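PDB 1HSS: alpha-amylase inhibitor 0.19 from Triticum aestivum, which inhibits alpha-amylases as a secreted, disulfide-bonded homodimer of the cereal trypsin/alpha-amylase inhibitor family, and is a wheat allergen. Local coordinates for residues P34-V37 against L38-C41; R21-L24 against R25-N29. All coordinates share one frame; numbering follows the deposited sequence.

Contact 1 of 2, residues P34-V37 against L38-C41; sequences PEAV and LRDC
Pro34 and Leu38 meet through the backbone, where the carbonyl of the N-cap proline accepts the first i to i+4 hydrogen bond of helix 35-46, Leu38 N to Pro34 O at 3.2 Å. The following three residues repeat the pattern: Arg39 N reaches Glu35 O at 2.8 Å, Asp40 N reaches Ala36 O at 3.1 Å, and Cys41 N reaches Val37 O.

Among the charged side chains, Arg39 starts out anti to its own nitrogen (chi1 -178°) and then bends at the next two torsions. This folds the guanidinium back over Ala36, whose CA sits 4.1 Å above the plane and over its centre, while Ala36 CB lies 4.0 Å from Arg39 NH2. The same guanidinium forms a salt bridge with the next residue in the chain: Asp40 OD1 lies in its plane, 2.5 Å from Arg39 NH1, but is itself approached from above the carboxylate plane. Pro34 occupies the N-cap position of the helix, and the ion pair lies on its exposed side, directly before Cys41, which joins Cys20 in one of the disulfides that tie together the helical fold of the cereal inhibitors.

On another face, Glu35 and Leu38 run side by side, with Glu35 OE1 4.1 Å from Leu38 CD2. The Glu35 chain bends at chi2 (-42°), which lays its end alongside the leucine, and its other oxygen, OE2, forms a salt bridge with Arg100 of the second subunit, which also packs on Leu38. Within the chain, Leu38 packs on Val98 and Cys41 on Ile95, both residues of helix 95-98.

Contact 2 of 2, residues R21-L24 against R25-N29; sequences RPLL and RLQCN
Leu23 O accepts the shortest hydrogen bond between the two segments, from Gln27 N at 2.9 Å with an N-H...O angle of 171°. The aliphatic part of the glutamine packs against the same carbonyl, its CG 3.4 Å from Leu23 O. Beyond that point the two side chains cross obliquely. Gln27 CG lies anti to its own carbonyl carbon (chi1 -73°) and the chain runs on extended, which carries the amide across the leucine branches; NE2 comes to 3.6 Å from Leu23 CG, and Leu23 CD1 touches the CG and CD of the glutamine. Ile95 touches both residues, Gln27 also packs on Tyr113 of the second subunit, and Leu24 faces the interior, packed on Met60 of helix 53-67 and on Thr91 and Ala92 of helix 85-92.

The other backbone bonds continue helix 20-27: Arg25 N to Arg21 O, Leu26 N to Pro22 O, and Cys28 N to Leu24 O at 3.0 Å. Leu26 lays its CG 3.5 Å from Pro22 O. Near the end of the segment the Cys28 sulfur stands between its backbone nitrogen and carbonyl carbon (chi1 68°), a torsion that keeps SG 3.3 Å from Leu24 O as it enters the disulfide with Cys83.

Arg25 CG lies 3.7 Å from Arg21 O. The two arginines are one turn apart, yet their charged ends do not touch, Arg21 NE and Arg25 NH2 being 6.1 Å from each other. Each NH1 instead finds its own backbone acceptor, Ala16 O for Arg21 and Ala79 O for Arg25, and these two bonds hold the guanidinium groups apart and tie the helix to residues on either side of it in sequence.

Contact 2 comes first along the chain, on helix 20-27, and contact 1 follows on the next helix, 35-46; their centres are about 11 Å apart. The two helices pack directly on each other: Cys41 SG meets Leu23 CD2 at 3.6 Å, Pro34 CD meets Leu26 CD1, and Val37 CG2 lies against Leu23 CA and Leu26 CD1. The Cys20-Cys41 disulfide crosslinks the same pair of helices. Helix 95-98 touches both contacts, and so does the second subunit, so this disulfide-linked helix pair packs against helix 95-98 and also reaches the homodimer interface.

Contact 1 of 2, residues P34-V37 against L38-C41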
loop_
_atom_site.group_PDB
_atom_site.type_symbol
_atom_site.label_atom_id
_atom_site.label_comp_id
_atom_site.label_asym_id
_atom_site.label_seq_id
_atom_site.Cartn_x
_atom_site.Cartn_y
_atom_site.Cartn_z
ATOM N N PRO A 34 -8.444 14.451 3.510
ATOM C CA PRO A 34 -9.881 14.640 3.766
ATOM C C PRO A 34 -10.697 13.462 3.236
ATOM O O PRO A 34 -10.390 12.915 2.163
ATOM C CB PRO A 34 -10.220 15.938 3.014
ATOM C CG PRO A 34 -8.916 16.655 2.901
ATOM C CD PRO A 34 -7.907 15.542 2.681
ATOM N N GLU A 35 -11.758 13.109 3.950
ATOM C CA GLU A 35 -12.594 11.986 3.543
ATOM C C GLU A 35 -13.209 12.131 2.152
ATOM O O GLU A 35 -13.263 11.163 1.389
ATOM C CB GLU A 35 -13.685 11.740 4.582
ATOM C CG GLU A 35 -13.156 11.130 5.886
ATOM C CD GLU A 35 -12.108 10.020 5.666
ATOM O OE1 GLU A 35 -12.454 8.933 5.122
ATOM O OE2 GLU A 35 -10.934 10.239 6.056
ATOM N N ALA A 36 -13.507 13.368 1.771
ATOM C CA ALA A 36 -14.037 13.662 0.443
ATOM C C ALA A 36 -13.068 13.317 -0.693
ATOM O O ALA A 36 -13.491 12.793 -1.720
ATOM C CB ALA A 36 -14.447 15.123 0.349
ATOM N N VAL A 37 -11.774 13.573 -0.523
ATOM C CA VAL A 37 -10.875 13.266 -1.624
ATOM C C VAL A 37 -10.512 11.791 -1.689
ATOM O O VAL A 37 -10.405 11.236 -2.781
ATOM C CB VAL A 37 -9.607 14.164 -1.653
ATOM C CG1 VAL A 37 -9.770 15.321 -0.721
ATOM C CG2 VAL A 37 -8.358 13.368 -1.369
ATOM N N LEU A 38 -10.479 11.117 -0.539
ATOM C CA LEU A 38 -10.409 9.653 -0.528
ATOM C C LEU A 38 -11.629 9.044 -1.250
ATOM O O LEU A 38 -11.505 8.304 -2.233
ATOM C CB LEU A 38 -10.354 9.126 0.907
ATOM C CG LEU A 38 -10.203 7.609 1.100
ATOM C CD1 LEU A 38 -9.196 7.013 0.148
ATOM C CD2 LEU A 38 -9.739 7.355 2.504
ATOM N N ARG A 39 -12.812 9.478 -0.839
ATOM C CA ARG A 39 -14.073 8.958 -1.367
ATOM C C ARG A 39 -14.179 9.046 -2.898
ATOM O O ARG A 39 -14.575 8.095 -3.579
ATOM C CB ARG A 39 -15.227 9.718 -0.713
ATOM C CG ARG A 39 -16.620 9.266 -1.129
ATOM C CD ARG A 39 -17.352 10.355 -1.921
ATOM N NE ARG A 39 -17.805 11.445 -1.071
ATOM C CZ ARG A 39 -17.693 12.735 -1.370
ATOM N NH1 ARG A 39 -17.258 13.110 -2.552
ATOM N NH2 ARG A 39 -18.085 13.655 -0.503
ATOM N N ASP A 40 -13.773 10.189 -3.434
ATOM C CA ASP A 40 -13.906 10.448 -4.855
ATOM C C ASP A 40 -12.892 9.667 -5.672
ATOM O O ASP A 40 -13.225 9.159 -6.748
ATOM C CB ASP A 40 -13.754 11.937 -5.141
ATOM C CG ASP A 40 -14.991 12.736 -4.764
ATOM O OD1 ASP A 40 -16.072 12.149 -4.582
ATOM O OD2 ASP A 40 -14.890 13.963 -4.680
ATOM N N CYS A 41 -11.703 9.456 -5.106
ATOM C CA CYS A 41 -10.731 8.572 -5.739
ATOM C C CYS A 41 -11.195 7.132 -5.791
ATOM O O CYS A 41 -11.193 6.521 -6.836
ATOM C CB CYS A 41 -9.403 8.632 -5.013
ATOM S SG CYS A 41 -8.244 7.366 -5.589
#

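Contact 2 of 2, residues R21-L24 against R25-N29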
loop_
_atom_site.group_PDB
_atom_site.type_symbol
_atom_site.label_atom_id
_atom_site.label_comp_id
_atom_site.label_asym_id
_atom_site.label_seq_id
_atom_site.Cartn_x
_atom_site.Cartn_y
_atom_site.Cartn_z
ATOM N N ARG A 21 -5.328 11.778 -8.196
ATOM C CA ARG A 21 -4.077 12.486 -8.340
ATOM C C ARG A 21 -3.819 13.383 -7.128
ATOM O O ARG A 21 -2.726 13.381 -6.556
ATOM C CB ARG A 21 -4.085 13.270 -9.663
ATOM C CG ARG A 21 -3.839 12.337 -10.841
ATOM C CD ARG A 21 -4.724 12.504 -12.058
ATOM N NE ARG A 21 -3.955 13.016 -13.187
ATOM C CZ ARG A 21 -3.645 12.355 -14.303
ATOM N NH1 ARG A 21 -4.340 11.312 -14.716
ATOM N NH2 ARG A 21 -2.752 12.889 -15.118
ATOM N N PRO A 22 -4.858 14.069 -6.638
ATOM C CA PRO A 22 -4.677 14.826 -5.402
ATOM C C PRO A 22 -4.484 13.947 -4.163
ATOM O O PRO A 22 -3.777 14.317 -3.246
ATOM C CB PRO A 22 -5.953 15.668 -5.320
ATOM C CG PRO A 22 -6.919 14.994 -6.229
ATOM C CD PRO A 22 -6.073 14.503 -7.344
ATOM N N LEU A 23 -5.118 12.785 -4.137
ATOM C CA LEU A 23 -4.905 11.821 -3.074
ATOM C C LEU A 23 -3.439 11.409 -2.987
ATOM O O LEU A 23 -2.853 11.443 -1.916
ATOM C CB LEU A 23 -5.754 10.588 -3.326
ATOM C CG LEU A 23 -5.491 9.475 -2.315
ATOM C CD1 LEU A 23 -5.940 9.948 -0.953
ATOM C CD2 LEU A 23 -6.237 8.202 -2.698
ATOM N N LEU A 24 -2.864 10.992 -4.116
ATOM C CA LEU A 24 -1.467 10.560 -4.194
ATOM C C LEU A 24 -0.457 11.644 -3.758
ATOM O O LEU A 24 0.517 11.355 -3.071
ATOM C CB LEU A 24 -1.161 10.076 -5.621
ATOM C CG LEU A 24 0.292 9.696 -5.930
ATOM C CD1 LEU A 24 0.820 8.654 -4.924
ATOM C CD2 LEU A 24 0.388 9.180 -7.339
ATOM N N ARG A 25 -0.731 12.899 -4.095
ATOM C CA ARG A 25 0.113 14.020 -3.679
ATOM C C ARG A 25 0.079 14.344 -2.194
ATOM O O ARG A 25 1.089 14.781 -1.645
ATOM C CB ARG A 25 -0.239 15.266 -4.475
ATOM C CG ARG A 25 0.342 15.242 -5.861
ATOM C CD ARG A 25 0.532 16.640 -6.352
ATOM N NE ARG A 25 -0.527 16.988 -7.276
ATOM C CZ ARG A 25 -0.388 16.949 -8.600
ATOM N NH1 ARG A 25 0.832 16.825 -9.148
ATOM N NH2 ARG A 25 -1.465 17.094 -9.375
ATOM N N LEU A 26 -1.075 14.141 -1.554
ATOM C CA LEU A 26 -1.205 14.223 -0.093
ATOM C C LEU A 26 -0.560 13.032 0.630
ATOM O O LEU A 26 0.222 13.186 1.573
ATOM C CB LEU A 26 -2.683 14.302 0.309
ATOM C CG LEU A 26 -3.469 15.573 -0.027
ATOM C CD1 LEU A 26 -4.975 15.311 0.090
ATOM C CD2 LEU A 26 -3.030 16.688 0.905
ATOM N N GLN A 27 -0.872 11.838 0.163
ATOM C CA GLN A 27 -0.321 10.661 0.771
ATOM C C GLN A 27 1.184 10.557 0.686
ATOM O O GLN A 27 1.796 10.058 1.620
ATOM C CB GLN A 27 -0.917 9.425 0.150
ATOM C CG GLN A 27 -2.336 9.168 0.540
ATOM C CD GLN A 27 -2.778 7.807 0.063
ATOM O OE1 GLN A 27 -3.155 6.954 0.864
ATOM N NE2 GLN A 27 -2.645 7.560 -1.233
ATOM N N CYS A 28 1.791 10.947 -0.435
ATOM C CA CYS A 28 3.220 10.654 -0.622
ATOM C C CYS A 28 4.199 11.431 0.280
ATOM O O CYS A 28 5.342 11.002 0.462
ATOM C CB CYS A 28 3.646 10.754 -2.102
ATOM S SG CYS A 28 3.630 12.401 -2.844
ATOM N N ASN A 29 3.702 12.450 0.978
ATOM C CA ASN A 29 4.454 13.036 2.085
ATOM C C ASN A 29 3.745 12.991 3.446
ATOM O O ASN A 29 4.074 13.763 4.349
ATOM C CB ASN A 29 4.864 14.475 1.768
ATOM C CG ASN A 29 3.701 15.340 1.334
ATOM O OD1 ASN A 29 3.865 16.256 0.529
ATOM N ND2 ASN A 29 2.523 15.071 1.875
#